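Local coordinates for N5-carboxyaminoimidazole ribonucleotide synthetase (Bacillus anthracis, PDB 3R5H), which probably uses ATP and bicarbonate to carboxylate 5-aminoimidazole ribonucleotide to its N5-carboxy form in purine biosynthesis, at residues 22-27 with 342-347; 79-84 with 275-280; 219-224 with 382-387; 320-325 with 352-357. All blocks are in the same frame, centred on the assembly; numbering follows the deposited sequence.

Interaction 1 (22-27 with 342-347); sequences GGQLGR and HLYGKE. With AIR (5-aminoimidazole ribonucleotide), chain D.
The glycine-rich turn of the preATP-grasp domain, whose glycines fit a Rossmann-type GxGxxG pattern, meets the C-terminal domain on the ribose and phosphate side of the AIR site. Gln24, the first residue of helix 24-35 after the N-cap Gly23, meets Tyr344 of the loop after strand 339-343. Gln24 CB sits over one face of the Tyr344 ring, 3.5 Å from its centroid, as a CH-pi contact. The Gln24 amide lies almost parallel to that ring, with 7° between the planes. Gln24 CG lies between its backbone N and carbonyl carbon (chi1 67°), and a bend at chi2 carries the amide on toward Lys346. The extended Lys346 chain brings NZ to Gln24 OE1 at 2.8 Å, from above the amide plane. NZ also bonds AIR O8 and Lys354 O, which probably stabilises its positive charge. The backbone N of Leu25 holds AIR O2' at 3.2 Å. Arg27 is likewise extended, and Tyr344 O lies over a face of its guanidinium without a hydrogen bond. The NH groups of Arg27 are taken by Pro50 O and by Lys34 O of the second subunit. A water accepts from Arg27 NE at 2.9 Å and may donate to Leu343 O, 3.0 Å away.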
# COMPACT_ATOMS: atom_id res chain seq x y z
N GLY A 22 -11.41 3.80 -15.32
CA GLY A 22 -11.21 4.36 -13.98
C GLY A 22 -11.94 3.64 -12.85
O GLY A 22 -12.28 4.25 -11.84
N GLY A 23 -12.18 2.34 -13.02
CA GLY A 23 -12.73 1.52 -11.94
C GLY A 23 -11.69 1.26 -10.85
O GLY A 23 -10.65 1.92 -10.79
N GLN A 24 -11.97 0.28 -10.00
CA GLN A 24 -11.14 -0.03 -8.84
C GLN A 24 -9.77 -0.59 -9.21
O GLN A 24 -8.80 -0.32 -8.52
CB GLN A 24 -11.87 -0.97 -7.87
CG GLN A 24 -12.15 -2.38 -8.37
CD GLN A 24 -13.48 -2.53 -9.12
OE1 GLN A 24 -14.10 -1.55 -9.56
NE2 GLN A 24 -13.92 -3.78 -9.27
N LEU A 25 -9.69 -1.35 -10.30
CA LEU A 25 -8.38 -1.84 -10.78
C LEU A 25 -7.45 -0.69 -11.13
O LEU A 25 -6.30 -0.64 -10.65
CB LEU A 25 -8.55 -2.83 -11.95
CG LEU A 25 -9.57 -3.95 -11.69
CD1 LEU A 25 -9.64 -4.89 -12.88
CD2 LEU A 25 -9.24 -4.73 -10.43
N GLY A 26 -7.95 0.26 -11.92
CA GLY A 26 -7.21 1.50 -12.21
C GLY A 26 -6.86 2.29 -10.96
O GLY A 26 -5.77 2.82 -10.83
N ARG A 27 -7.78 2.36 -10.01
CA ARG A 27 -7.52 3.06 -8.76
C ARG A 27 -6.35 2.44 -7.98
O ARG A 27 -5.46 3.14 -7.51
CB ARG A 27 -8.79 3.10 -7.89
CG ARG A 27 -8.62 3.77 -6.51
CD ARG A 27 -9.86 3.55 -5.71
NE ARG A 27 -9.79 4.05 -4.33
CZ ARG A 27 -10.21 5.25 -3.92
NH1 ARG A 27 -10.68 6.15 -4.79
NH2 ARG A 27 -10.14 5.57 -2.63
N HIS A 342 -10.45 -2.55 2.21
CA HIS A 342 -10.24 -1.73 1.02
C HIS A 342 -11.60 -1.32 0.46
O HIS A 342 -12.43 -2.18 0.18
CB HIS A 342 -9.42 -2.50 -0.03
CG HIS A 342 -8.05 -2.88 0.44
ND1 HIS A 342 -6.91 -2.18 0.08
CD2 HIS A 342 -7.63 -3.86 1.29
CE1 HIS A 342 -5.86 -2.72 0.67
NE2 HIS A 342 -6.27 -3.74 1.41
N LEU A 343 -11.83 -0.02 0.34
CA LEU A 343 -13.09 0.48 -0.24
C LEU A 343 -12.75 1.42 -1.37
O LEU A 343 -11.83 2.21 -1.25
CB LEU A 343 -13.98 1.15 0.81
CG LEU A 343 -14.54 0.18 1.88
CD1 LEU A 343 -15.15 0.96 3.05
CD2 LEU A 343 -15.57 -0.82 1.30
N TYR A 344 -13.47 1.32 -2.48
CA TYR A 344 -13.03 1.89 -3.75
C TYR A 344 -13.55 3.30 -4.03
O TYR A 344 -13.18 3.91 -5.03
CB TYR A 344 -13.41 0.97 -4.92
CG TYR A 344 -13.05 -0.49 -4.77
CD1 TYR A 344 -13.92 -1.47 -5.21
CD2 TYR A 344 -11.82 -0.90 -4.22
CE1 TYR A 344 -13.61 -2.83 -5.11
CE2 TYR A 344 -11.51 -2.27 -4.09
CZ TYR A 344 -12.41 -3.22 -4.54
OH TYR A 344 -12.13 -4.56 -4.44
N GLY A 345 -14.40 3.83 -3.16
CA GLY A 345 -14.89 5.19 -3.33
C GLY A 345 -15.98 5.33 -4.39
O GLY A 345 -16.13 6.41 -4.97
N LYS A 346 -16.72 4.26 -4.66
CA LYS A 346 -17.80 4.34 -5.65
C LYS A 346 -18.98 5.15 -5.10
O LYS A 346 -19.38 4.98 -3.95
CB LYS A 346 -18.23 2.96 -6.14
CG LYS A 346 -17.31 2.38 -7.21
CD LYS A 346 -17.52 0.89 -7.44
CE LYS A 346 -16.59 0.36 -8.52
NZ LYS A 346 -16.83 -1.07 -8.90
N GLU A 347 -19.49 6.05 -5.93
CA GLU A 347 -20.56 6.97 -5.54
C GLU A 347 -21.86 6.21 -5.34
O GLU A 347 -22.47 6.24 -4.27
CB GLU A 347 -20.78 8.02 -6.63
CG GLU A 347 -20.01 9.31 -6.46
CD GLU A 347 -20.64 10.45 -7.23
OE1 GLU A 347 -19.90 11.22 -7.88
OE2 GLU A 347 -21.89 10.59 -7.17
N1 AIR D . -13.25 -4.65 -14.09
C2 AIR D . -12.77 -4.56 -15.34
N3 AIR D . -12.92 -5.75 -15.99
C4 AIR D . -13.49 -6.64 -15.14
C5 AIR D . -13.67 -5.91 -13.99
N6 AIR D . -14.23 -6.41 -12.86
C1' AIR D . -13.30 -3.60 -13.03
C2' AIR D . -12.71 -2.31 -13.57
C3' AIR D . -13.94 -1.57 -14.06
C4' AIR D . -14.93 -1.89 -12.96
O4' AIR D . -14.65 -3.27 -12.66
O2' AIR D . -12.08 -1.67 -12.46
O3' AIR D . -13.76 -0.16 -14.25
C5' AIR D . -16.38 -1.68 -13.37
O5' AIR D . -17.12 -1.45 -12.17
P AIR D . -18.53 -0.67 -12.16
O6 AIR D . -19.37 -1.44 -13.15
O7 AIR D . -18.20 0.74 -12.62
O8 AIR D . -18.97 -0.76 -10.72
O HOH W 1 -9.22 1.78 -2.68

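Interaction 2 (79-84 with 275-280); sequences VTYEFE and LAPRPH. With AIR (5-aminoimidazole ribonucleotide), chain D.
Glu84 and Arg278 form a salt bridge where the preATP-grasp and ATP-grasp domains meet at the AIR site. Arg278 NE gives its N-H to Glu84 OE2 at 2.8 Å, with a fairly straight angle of 161°. The acceptor lies near the guanidinium plane, but NE approaches from above the carboxylate plane. The two flat groups are thus turned almost square to each other, 82° apart. A second donor, Arg278 NH1, is satisfied inside its own segment by Pro279 O at 3.0 Å. These two bonds fix the rotation of the guanidinium, which is tilted to the AIR ring. AIR C4 lies over one face, offset toward the rim, and the methyl of Ala276 covers the opposite face. Arg278 chi1 of 50° and an extended chain bring NE to Glu84.

Pro277, the centre of an inverse gamma turn, offers its O to a weak bond from Tyr81 OH at 2.9 Å. A water lies within bonding distance of Pro277 O and of Tyr81 O, 2.8 Å from the latter, but has more acceptors around it than protons. Glu82 turns its carboxylate to the ribose. Glu82 OE1 accepts from AIR O2'; Glu82 OE2 lies 2.5 Å from AIR O3', too short for the exact length to be trusted. Gly26 N and Gly23 N bond the same two oxygens, so backbone donors fix the carboxylate that grips the sugar.

The contact joins the ends of strands 78-81 and 270-276. Helix 105-110 packs on Tyr81, Glu84 and Pro277 through Leu107, and helix 294-303 packs on Pro279.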
# COMPACT_ATOMS: atom_id res chain seq x y z
N VAL A 79 1.05 4.01 -21.43
CA VAL A 79 -0.39 3.77 -21.32
C VAL A 79 -0.65 2.32 -21.00
O VAL A 79 0.02 1.43 -21.53
CB VAL A 79 -1.15 4.15 -22.60
CG1 VAL A 79 -2.63 3.78 -22.45
CG2 VAL A 79 -0.99 5.66 -22.89
N THR A 80 -1.62 2.10 -20.11
CA THR A 80 -2.13 0.78 -19.80
C THR A 80 -3.64 0.88 -19.71
O THR A 80 -4.22 1.95 -19.79
CB THR A 80 -1.51 0.22 -18.48
OG1 THR A 80 -1.99 -1.11 -18.24
CG2 THR A 80 -1.86 1.11 -17.30
N TYR A 81 -4.29 -0.26 -19.52
CA TYR A 81 -5.73 -0.32 -19.50
C TYR A 81 -6.15 -1.19 -18.33
O TYR A 81 -5.42 -2.11 -17.94
CB TYR A 81 -6.23 -0.90 -20.84
CG TYR A 81 -5.72 -2.29 -21.11
CD1 TYR A 81 -4.57 -2.50 -21.87
CD2 TYR A 81 -6.36 -3.40 -20.55
CE1 TYR A 81 -4.09 -3.78 -22.09
CE2 TYR A 81 -5.88 -4.68 -20.76
CZ TYR A 81 -4.75 -4.86 -21.52
OH TYR A 81 -4.30 -6.14 -21.70
N GLU A 82 -7.32 -0.89 -17.77
CA GLU A 82 -8.08 -1.87 -17.00
C GLU A 82 -9.33 -2.34 -17.78
O GLU A 82 -9.84 -3.45 -17.58
CB GLU A 82 -8.47 -1.30 -15.62
CG GLU A 82 -9.26 -0.01 -15.70
CD GLU A 82 -10.46 0.02 -14.75
OE1 GLU A 82 -10.29 -0.27 -13.55
OE2 GLU A 82 -11.56 0.37 -15.21
N PHE A 83 -9.82 -1.49 -18.66
CA PHE A 83 -10.95 -1.85 -19.50
C PHE A 83 -10.41 -2.67 -20.67
O PHE A 83 -9.49 -2.25 -21.37
CB PHE A 83 -11.67 -0.59 -19.99
CG PHE A 83 -12.82 -0.87 -20.92
CD1 PHE A 83 -12.73 -0.54 -22.26
CD2 PHE A 83 -13.99 -1.47 -20.44
CE1 PHE A 83 -13.80 -0.79 -23.15
CE2 PHE A 83 -15.08 -1.73 -21.32
CZ PHE A 83 -14.98 -1.39 -22.67
N GLU A 84 -10.97 -3.87 -20.85
CA GLU A 84 -10.52 -4.81 -21.87
C GLU A 84 -11.12 -4.58 -23.26
O GLU A 84 -10.45 -4.82 -24.26
CB GLU A 84 -10.86 -6.23 -21.44
CG GLU A 84 -9.87 -6.82 -20.50
CD GLU A 84 -10.50 -7.84 -19.60
OE1 GLU A 84 -10.10 -9.01 -19.67
OE2 GLU A 84 -11.41 -7.46 -18.82
N LEU A 275 -8.66 -16.50 -19.12
CA LEU A 275 -7.55 -15.59 -18.93
C LEU A 275 -8.06 -14.16 -18.88
O LEU A 275 -9.05 -13.82 -19.55
CB LEU A 275 -6.56 -15.73 -20.08
CG LEU A 275 -6.07 -17.13 -20.46
CD1 LEU A 275 -5.13 -17.08 -21.68
CD2 LEU A 275 -5.40 -17.80 -19.25
N ALA A 276 -7.39 -13.35 -18.07
CA ALA A 276 -7.63 -11.91 -18.03
C ALA A 276 -6.28 -11.21 -18.07
O ALA A 276 -5.45 -11.42 -17.17
CB ALA A 276 -8.42 -11.52 -16.76
N PRO A 277 -6.04 -10.40 -19.11
CA PRO A 277 -4.75 -9.71 -19.30
C PRO A 277 -4.65 -8.39 -18.51
O PRO A 277 -4.44 -7.32 -19.08
CB PRO A 277 -4.70 -9.47 -20.82
CG PRO A 277 -6.15 -9.35 -21.23
CD PRO A 277 -6.99 -10.11 -20.21
N ARG A 278 -4.79 -8.50 -17.19
CA ARG A 278 -4.91 -7.35 -16.31
C ARG A 278 -4.89 -7.85 -14.89
O ARG A 278 -5.14 -9.03 -14.65
CB ARG A 278 -6.25 -6.61 -16.57
CG ARG A 278 -7.47 -7.51 -16.58
CD ARG A 278 -8.77 -6.74 -16.36
NE ARG A 278 -9.92 -7.65 -16.43
CZ ARG A 278 -10.43 -8.32 -15.40
NH1 ARG A 278 -9.92 -8.22 -14.17
NH2 ARG A 278 -11.48 -9.11 -15.59
N PRO A 279 -4.62 -6.94 -13.92
CA PRO A 279 -4.88 -7.26 -12.53
C PRO A 279 -6.32 -7.75 -12.37
O PRO A 279 -7.22 -7.31 -13.10
CB PRO A 279 -4.72 -5.91 -11.82
CG PRO A 279 -3.78 -5.14 -12.68
CD PRO A 279 -4.02 -5.60 -14.09
N HIS A 280 -6.51 -8.66 -11.41
CA HIS A 280 -7.76 -9.43 -11.31
C HIS A 280 -8.26 -9.51 -9.87
O HIS A 280 -7.50 -9.44 -8.92
CB HIS A 280 -7.49 -10.83 -11.87
CG HIS A 280 -8.71 -11.67 -12.03
ND1 HIS A 280 -9.13 -12.57 -11.06
CD2 HIS A 280 -9.58 -11.80 -13.06
CE1 HIS A 280 -10.22 -13.19 -11.48
NE2 HIS A 280 -10.51 -12.74 -12.69
N1 AIR D . -13.25 -4.65 -14.09
C2 AIR D . -12.77 -4.56 -15.34
N3 AIR D . -12.92 -5.75 -15.99
C4 AIR D . -13.49 -6.64 -15.14
C5 AIR D . -13.67 -5.91 -13.99
N6 AIR D . -14.23 -6.41 -12.86
C1' AIR D . -13.30 -3.60 -13.03
C2' AIR D . -12.71 -2.31 -13.57
C3' AIR D . -13.94 -1.57 -14.06
C4' AIR D . -14.93 -1.89 -12.96
O4' AIR D . -14.65 -3.27 -12.66
O2' AIR D . -12.08 -1.67 -12.46
O3' AIR D . -13.76 -0.16 -14.25
C5' AIR D . -16.38 -1.68 -13.37
O5' AIR D . -17.12 -1.45 -12.17
P AIR D . -18.53 -0.67 -12.16
O6 AIR D . -19.37 -1.44 -13.15
O7 AIR D . -18.20 0.74 -12.62
O8 AIR D . -18.97 -0.76 -10.72
O HOH W 2 -4.02 -4.50 -18.03

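Interaction 3 (219-224 with 382-387); sequences HVNNIL and EQLLEG. With ADP (adenosine-5'-diphosphate), chain C.
Val220 packs on Leu384 and Leu385 where a beta hairpin of the ATP-grasp domain meets the end of the last helix, 379-384. The valine is the buried centre of the contact, and its two methyls divide the work. Val220 CG1 lies anti to the backbone N (chi1 173°) and meets Leu384 CD1 at 3.7 Å. Val220 CG2, on the other branch, meets Leu385 CG at 3.7 Å. Both leucyl methyls of Leu385 also lie close to CG2, so this branch is held against the fork of that side chain. Leu385 is the first residue past the helix, and the end of its side chain still reaches the hairpin. His225 of the returning strand also touches Val220 and Leu385.

The other side is looser. Asn221, an exposed turn residue, crosses Leu384 at about a right angle, with Asn221 ND2 3.8 Å from Leu384 CD1. This is contact without a polar bond. Leu384 is itself exposed. No hydrogen bond joins the two segments, and they bury only 187 Å² together. Asn221 and Leu384 each touch a crystal neighbour, so their positions may owe something to the lattice.

The hairpin is pinned from within. Val220 N bonds Ile223 O at 2.9 Å, and Ile223 N bonds Val220 O at 3.1 Å. The turn lies beside ADP: Asn222 OD1 comes within 3.0 Å of ADP O3B, with no hydrogen bond assigned, and ADP O3' lies over one face of the His219 ring. The arrangement is a two-residue hairpin with a type I' turn, with Asn221 and Asn222 at its corners, lying beside the ADP site of the ATP-grasp domain.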
# COMPACT_ATOMS: atom_id res chain seq x y z
N HIS A 219 -16.87 -18.83 -5.77
CA HIS A 219 -17.87 -17.99 -6.44
C HIS A 219 -19.29 -18.28 -5.90
O HIS A 219 -19.62 -19.43 -5.63
CB HIS A 219 -17.85 -18.23 -7.96
CG HIS A 219 -16.56 -17.84 -8.62
ND1 HIS A 219 -15.49 -18.70 -8.71
CD2 HIS A 219 -16.16 -16.68 -9.20
CE1 HIS A 219 -14.49 -18.09 -9.32
NE2 HIS A 219 -14.87 -16.86 -9.62
N VAL A 220 -20.10 -17.23 -5.76
CA VAL A 220 -21.51 -17.33 -5.35
C VAL A 220 -22.32 -16.43 -6.30
O VAL A 220 -22.03 -15.24 -6.42
CB VAL A 220 -21.74 -16.85 -3.87
CG1 VAL A 220 -23.20 -16.79 -3.53
CG2 VAL A 220 -21.00 -17.72 -2.85
N ASN A 221 -23.30 -17.00 -7.00
CA ASN A 221 -24.04 -16.30 -8.07
C ASN A 221 -23.17 -15.90 -9.23
O ASN A 221 -23.45 -14.89 -9.86
CB ASN A 221 -24.70 -15.01 -7.56
CG ASN A 221 -25.93 -15.26 -6.75
OD1 ASN A 221 -26.59 -16.31 -6.89
ND2 ASN A 221 -26.27 -14.30 -5.88
N ASN A 222 -22.11 -16.65 -9.50
CA ASN A 222 -21.15 -16.29 -10.55
C ASN A 222 -20.42 -14.97 -10.27
O ASN A 222 -19.91 -14.30 -11.19
CB ASN A 222 -21.81 -16.24 -11.93
CG ASN A 222 -20.84 -16.57 -13.06
OD1 ASN A 222 -19.81 -17.23 -12.84
ND2 ASN A 222 -21.15 -16.11 -14.27
N ILE A 223 -20.38 -14.58 -9.00
CA ILE A 223 -19.53 -13.49 -8.55
C ILE A 223 -18.55 -14.03 -7.54
O ILE A 223 -18.92 -14.78 -6.62
CB ILE A 223 -20.34 -12.33 -7.93
CG1 ILE A 223 -21.40 -11.82 -8.93
CG2 ILE A 223 -19.41 -11.17 -7.53
CD1 ILE A 223 -22.50 -10.95 -8.28
N LEU A 224 -17.28 -13.65 -7.70
CA LEU A 224 -16.25 -13.99 -6.74
C LEU A 224 -16.67 -13.53 -5.34
O LEU A 224 -16.98 -12.34 -5.14
CB LEU A 224 -14.91 -13.37 -7.13
CG LEU A 224 -13.73 -13.71 -6.21
CD1 LEU A 224 -13.51 -15.25 -6.15
CD2 LEU A 224 -12.43 -12.98 -6.61
N GLU A 382 -22.98 -17.37 2.42
CA GLU A 382 -22.76 -18.62 3.15
C GLU A 382 -23.97 -19.56 3.07
O GLU A 382 -23.80 -20.78 3.02
CB GLU A 382 -22.41 -18.35 4.61
CG GLU A 382 -21.00 -17.79 4.83
CD GLU A 382 -19.89 -18.82 4.56
OE1 GLU A 382 -18.78 -18.41 4.14
OE2 GLU A 382 -20.11 -20.04 4.76
N GLN A 383 -25.17 -18.98 3.06
CA GLN A 383 -26.40 -19.74 2.92
C GLN A 383 -26.56 -20.29 1.50
O GLN A 383 -26.99 -21.43 1.31
CB GLN A 383 -27.63 -18.89 3.29
CG GLN A 383 -28.99 -19.61 3.16
CD GLN A 383 -29.12 -20.84 4.08
OE1 GLN A 383 -29.40 -21.95 3.60
NE2 GLN A 383 -28.93 -20.64 5.38
N LEU A 384 -26.22 -19.46 0.51
CA LEU A 384 -26.24 -19.92 -0.87
C LEU A 384 -25.24 -21.05 -1.10
O LEU A 384 -25.45 -21.88 -1.98
CB LEU A 384 -26.03 -18.75 -1.84
CG LEU A 384 -27.23 -17.84 -2.16
CD1 LEU A 384 -26.80 -16.57 -2.88
CD2 LEU A 384 -28.30 -18.56 -2.97
N LEU A 385 -24.17 -21.11 -0.30
CA LEU A 385 -23.16 -22.17 -0.43
C LEU A 385 -23.62 -23.53 0.11
O LEU A 385 -22.81 -24.38 0.50
CB LEU A 385 -21.81 -21.74 0.15
CG LEU A 385 -21.03 -20.75 -0.74
CD1 LEU A 385 -20.01 -19.98 0.06
CD2 LEU A 385 -20.38 -21.45 -1.94
N GLU A 386 -24.94 -23.73 0.11
CA GLU A 386 -25.58 -25.04 0.34
C GLU A 386 -26.97 -24.99 -0.31
O GLU A 386 -27.76 -24.12 0.03
CB GLU A 386 -25.66 -25.38 1.83
CG GLU A 386 -25.77 -24.17 2.76
CD GLU A 386 -24.86 -24.27 3.98
OE1 GLU A 386 -23.76 -24.87 3.87
OE2 GLU A 386 -25.24 -23.75 5.05
N GLY A 387 -27.29 -25.92 -1.23
CA GLY A 387 -26.55 -27.17 -1.47
C GLY A 387 -25.11 -27.08 -1.95
O GLY A 387 -24.78 -26.30 -2.85
PB ADP C . -17.66 -16.17 -16.35
O1B ADP C . -18.83 -15.46 -16.96
O2B ADP C . -16.37 -15.60 -16.84
O3B ADP C . -17.74 -16.33 -14.85
PA ADP C . -17.01 -18.99 -16.49
O1A ADP C . -16.05 -18.63 -15.39
O2A ADP C . -16.50 -19.65 -17.75
O3A ADP C . -17.81 -17.66 -16.95
O5' ADP C . -18.14 -19.96 -15.89
C5' ADP C . -18.83 -19.60 -14.70
C4' ADP C . -18.83 -20.77 -13.72
O4' ADP C . -19.49 -21.90 -14.32
C3' ADP C . -17.42 -21.23 -13.38
O3' ADP C . -16.93 -20.58 -12.20
C2' ADP C . -17.60 -22.71 -13.14
O2' ADP C . -18.02 -22.92 -11.79
C1' ADP C . -18.76 -23.10 -14.03
N9 ADP C . -18.25 -23.69 -15.29
C8 ADP C . -18.01 -23.04 -16.44
N7 ADP C . -17.55 -23.88 -17.40
C5 ADP C . -17.50 -25.11 -16.86
C6 ADP C . -17.11 -26.46 -17.31
N6 ADP C . -16.67 -26.69 -18.58
N1 ADP C . -17.20 -27.46 -16.40
C2 ADP C . -17.62 -27.28 -15.13
N3 ADP C . -17.99 -26.08 -14.67
C4 ADP C . -17.95 -24.98 -15.47

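Interaction 4 (320-325 with 352-357); sequences NILGEH and QRKMGH. With AIR (5-aminoimidazole ribonucleotide), chain D.
Ile321 pairs with Met355 and Gly356 in the antiparallel ladder between strands 316-322 and 354-361. The backbone bonds come first. Ile321 N bonds Gly356 O at 2.9 Å. Ile321 O takes two donors, Met355 N at 2.8 Å and, weakly, Gly356 N at 3.2 Å. Past this point the register slips by one, and Leu322 stands beside Lys354 as a non-hydrogen-bonded pair. Gly323 N then bonds Arg353 O at 2.9 Å, in the plane of that carbonyl. Leu322 CA adds a C-H...O contact to the same oxygen.

Apolar packing falls on both faces of the sheet. On the face of Ile321, CD1 reaches across Gly356 to the backbone of His357. On the other face Leu322 and Lys354 lie side by side, pointing the same way, with Leu322 CD2 4.0 Å from Lys354 CG. Met355 bends at chi2 and chi3, and its CG makes van der Waals contact with the Gly323 backbone.

The polar ends have partners outside the two segments. Asn320 ND2 bonds Leu224 O and Asn281 OD1, and Lys354 NZ also bonds Asn281 OD1. His357 ND1 goes to Tyr344 OH.

Arg353 supplies the charged contact with AIR. Its CG is anti to the backbone N (chi1 -166°), and the extended chain carries the guanidinium edge to the AIR phosphate. Arg353 NH2 bonds AIR O7 at 3.1 Å; Arg353 NE bonds AIR O8 at 2.5 Å, a doubtfully short distance. A further bond from Arg353 NH1 to Glu348 O steadies the group. The motif is a classic beta bulge, Met355 and Gly356 facing Ile321, just beyond a phosphate-binding arginine.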
# COMPACT_ATOMS: atom_id res chain seq x y z
N ASN A 320 -14.97 -10.33 -0.96
CA ASN A 320 -15.55 -9.21 -1.69
C ASN A 320 -16.64 -8.50 -0.90
O ASN A 320 -17.46 -9.13 -0.23
CB ASN A 320 -16.13 -9.67 -3.05
CG ASN A 320 -15.16 -9.49 -4.20
OD1 ASN A 320 -14.16 -8.77 -4.09
ND2 ASN A 320 -15.45 -10.13 -5.32
N ILE A 321 -16.66 -7.19 -1.00
CA ILE A 321 -17.74 -6.40 -0.44
C ILE A 321 -18.60 -5.87 -1.60
O ILE A 321 -18.16 -5.02 -2.37
CB ILE A 321 -17.18 -5.26 0.44
CG1 ILE A 321 -16.38 -5.85 1.62
CG2 ILE A 321 -18.33 -4.36 0.97
CD1 ILE A 321 -15.35 -4.90 2.18
N LEU A 322 -19.81 -6.39 -1.72
CA LEU A 322 -20.73 -5.91 -2.76
C LEU A 322 -21.62 -4.82 -2.16
O LEU A 322 -21.55 -4.58 -0.95
CB LEU A 322 -21.57 -7.06 -3.33
CG LEU A 322 -20.86 -8.37 -3.72
CD1 LEU A 322 -21.89 -9.40 -4.30
CD2 LEU A 322 -19.75 -8.14 -4.74
N GLY A 323 -22.41 -4.15 -2.99
CA GLY A 323 -23.34 -3.14 -2.48
C GLY A 323 -24.22 -3.68 -1.36
O GLY A 323 -24.42 -3.02 -0.35
N GLU A 324 -24.72 -4.91 -1.53
CA GLU A 324 -25.54 -5.56 -0.50
C GLU A 324 -24.82 -5.75 0.85
O GLU A 324 -25.47 -6.03 1.85
CB GLU A 324 -26.06 -6.91 -1.01
CG GLU A 324 -24.96 -7.94 -1.19
CD GLU A 324 -25.46 -9.29 -1.68
OE1 GLU A 324 -25.42 -10.26 -0.89
OE2 GLU A 324 -25.89 -9.39 -2.85
N HIS A 325 -23.49 -5.60 0.87
CA HIS A 325 -22.71 -5.79 2.10
C HIS A 325 -22.20 -4.52 2.75
O HIS A 325 -21.67 -4.55 3.86
CB HIS A 325 -21.48 -6.67 1.84
CG HIS A 325 -21.80 -7.98 1.21
ND1 HIS A 325 -21.25 -8.38 0.01
CD2 HIS A 325 -22.62 -8.98 1.60
CE1 HIS A 325 -21.71 -9.58 -0.30
NE2 HIS A 325 -22.54 -9.96 0.65
N GLN A 352 -25.15 -5.95 -6.43
CA GLN A 352 -24.03 -6.83 -6.78
C GLN A 352 -22.81 -6.06 -7.34
O GLN A 352 -21.90 -6.66 -7.91
CB GLN A 352 -24.50 -7.93 -7.73
CG GLN A 352 -25.55 -8.86 -7.10
CD GLN A 352 -26.00 -9.97 -8.03
OE1 GLN A 352 -26.52 -9.71 -9.13
NE2 GLN A 352 -25.82 -11.22 -7.61
N ARG A 353 -22.81 -4.74 -7.19
CA ARG A 353 -21.66 -3.93 -7.58
C ARG A 353 -20.51 -4.17 -6.59
O ARG A 353 -20.73 -4.24 -5.38
CB ARG A 353 -22.04 -2.45 -7.62
CG ARG A 353 -21.03 -1.56 -8.32
CD ARG A 353 -21.54 -0.14 -8.49
NE ARG A 353 -20.74 0.57 -9.49
CZ ARG A 353 -20.55 1.90 -9.55
NH1 ARG A 353 -21.11 2.70 -8.65
NH2 ARG A 353 -19.80 2.42 -10.51
N LYS A 354 -19.29 -4.30 -7.10
CA LYS A 354 -18.11 -4.45 -6.24
C LYS A 354 -17.71 -3.10 -5.65
O LYS A 354 -17.27 -2.20 -6.37
CB LYS A 354 -16.95 -5.11 -7.00
CG LYS A 354 -17.27 -6.52 -7.48
CD LYS A 354 -16.15 -7.13 -8.34
CE LYS A 354 -16.63 -8.48 -8.89
NZ LYS A 354 -15.55 -9.34 -9.44
N MET A 355 -17.86 -2.98 -4.33
CA MET A 355 -17.60 -1.74 -3.58
C MET A 355 -16.26 -1.73 -2.86
O MET A 355 -15.74 -0.66 -2.53
CB MET A 355 -18.71 -1.47 -2.55
CG MET A 355 -20.13 -1.50 -3.14
SD MET A 355 -20.38 -0.32 -4.49
CE MET A 355 -20.42 1.19 -3.54
N GLY A 356 -15.71 -2.91 -2.61
CA GLY A 356 -14.52 -3.06 -1.81
C GLY A 356 -14.16 -4.52 -1.62
O GLY A 356 -14.76 -5.41 -2.23
N HIS A 357 -13.16 -4.75 -0.78
CA HIS A 357 -12.81 -6.09 -0.36
C HIS A 357 -12.09 -6.03 0.98
O HIS A 357 -11.49 -5.01 1.34
CB HIS A 357 -11.94 -6.82 -1.42
CG HIS A 357 -10.57 -6.23 -1.61
ND1 HIS A 357 -10.28 -5.30 -2.59
CD2 HIS A 357 -9.39 -6.47 -0.97
CE1 HIS A 357 -9.01 -4.97 -2.52
NE2 HIS A 357 -8.44 -5.67 -1.55
N1 AIR D . -13.25 -4.65 -14.09
C2 AIR D . -12.77 -4.56 -15.34
N3 AIR D . -12.92 -5.75 -15.99
C4 AIR D . -13.49 -6.64 -15.14
C5 AIR D . -13.67 -5.91 -13.99
N6 AIR D . -14.23 -6.41 -12.86
C1' AIR D . -13.30 -3.60 -13.03
C2' AIR D . -12.71 -2.31 -13.57
C3' AIR D . -13.94 -1.57 -14.06
C4' AIR D . -14.93 -1.89 -12.96
O4' AIR D . -14.65 -3.27 -12.66
O2' AIR D . -12.08 -1.67 -12.46
O3' AIR D . -13.76 -0.16 -14.25
C5' AIR D . -16.38 -1.68 -13.37
O5' AIR D . -17.12 -1.45 -12.17
P AIR D . -18.53 -0.67 -12.16
O6 AIR D . -19.37 -1.44 -13.15
O7 AIR D . -18.20 0.74 -12.62
O8 AIR D . -18.97 -0.76 -10.72

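Interactions 1 and 2 are buried, interaction 4 is partly buried, and interaction 3 lies at the surface. Interactions 1, 2 and 4 surround AIR from three domains. Interaction 2 supplies a carboxylate to the ribose and a guanidinium to the base, while interactions 1 and 4 supply a lysine and an arginine to the phosphate. Glu82 of interaction 2 ties to the glycine turn of interaction 1. All four reach the same large sheet, and strands 339-343 and 354-361 of interactions 1 and 4 are neighbours in it. Interaction 4 is a backbone ladder. Interaction 3 is apolar, with no bond across it, and flanks ADP instead.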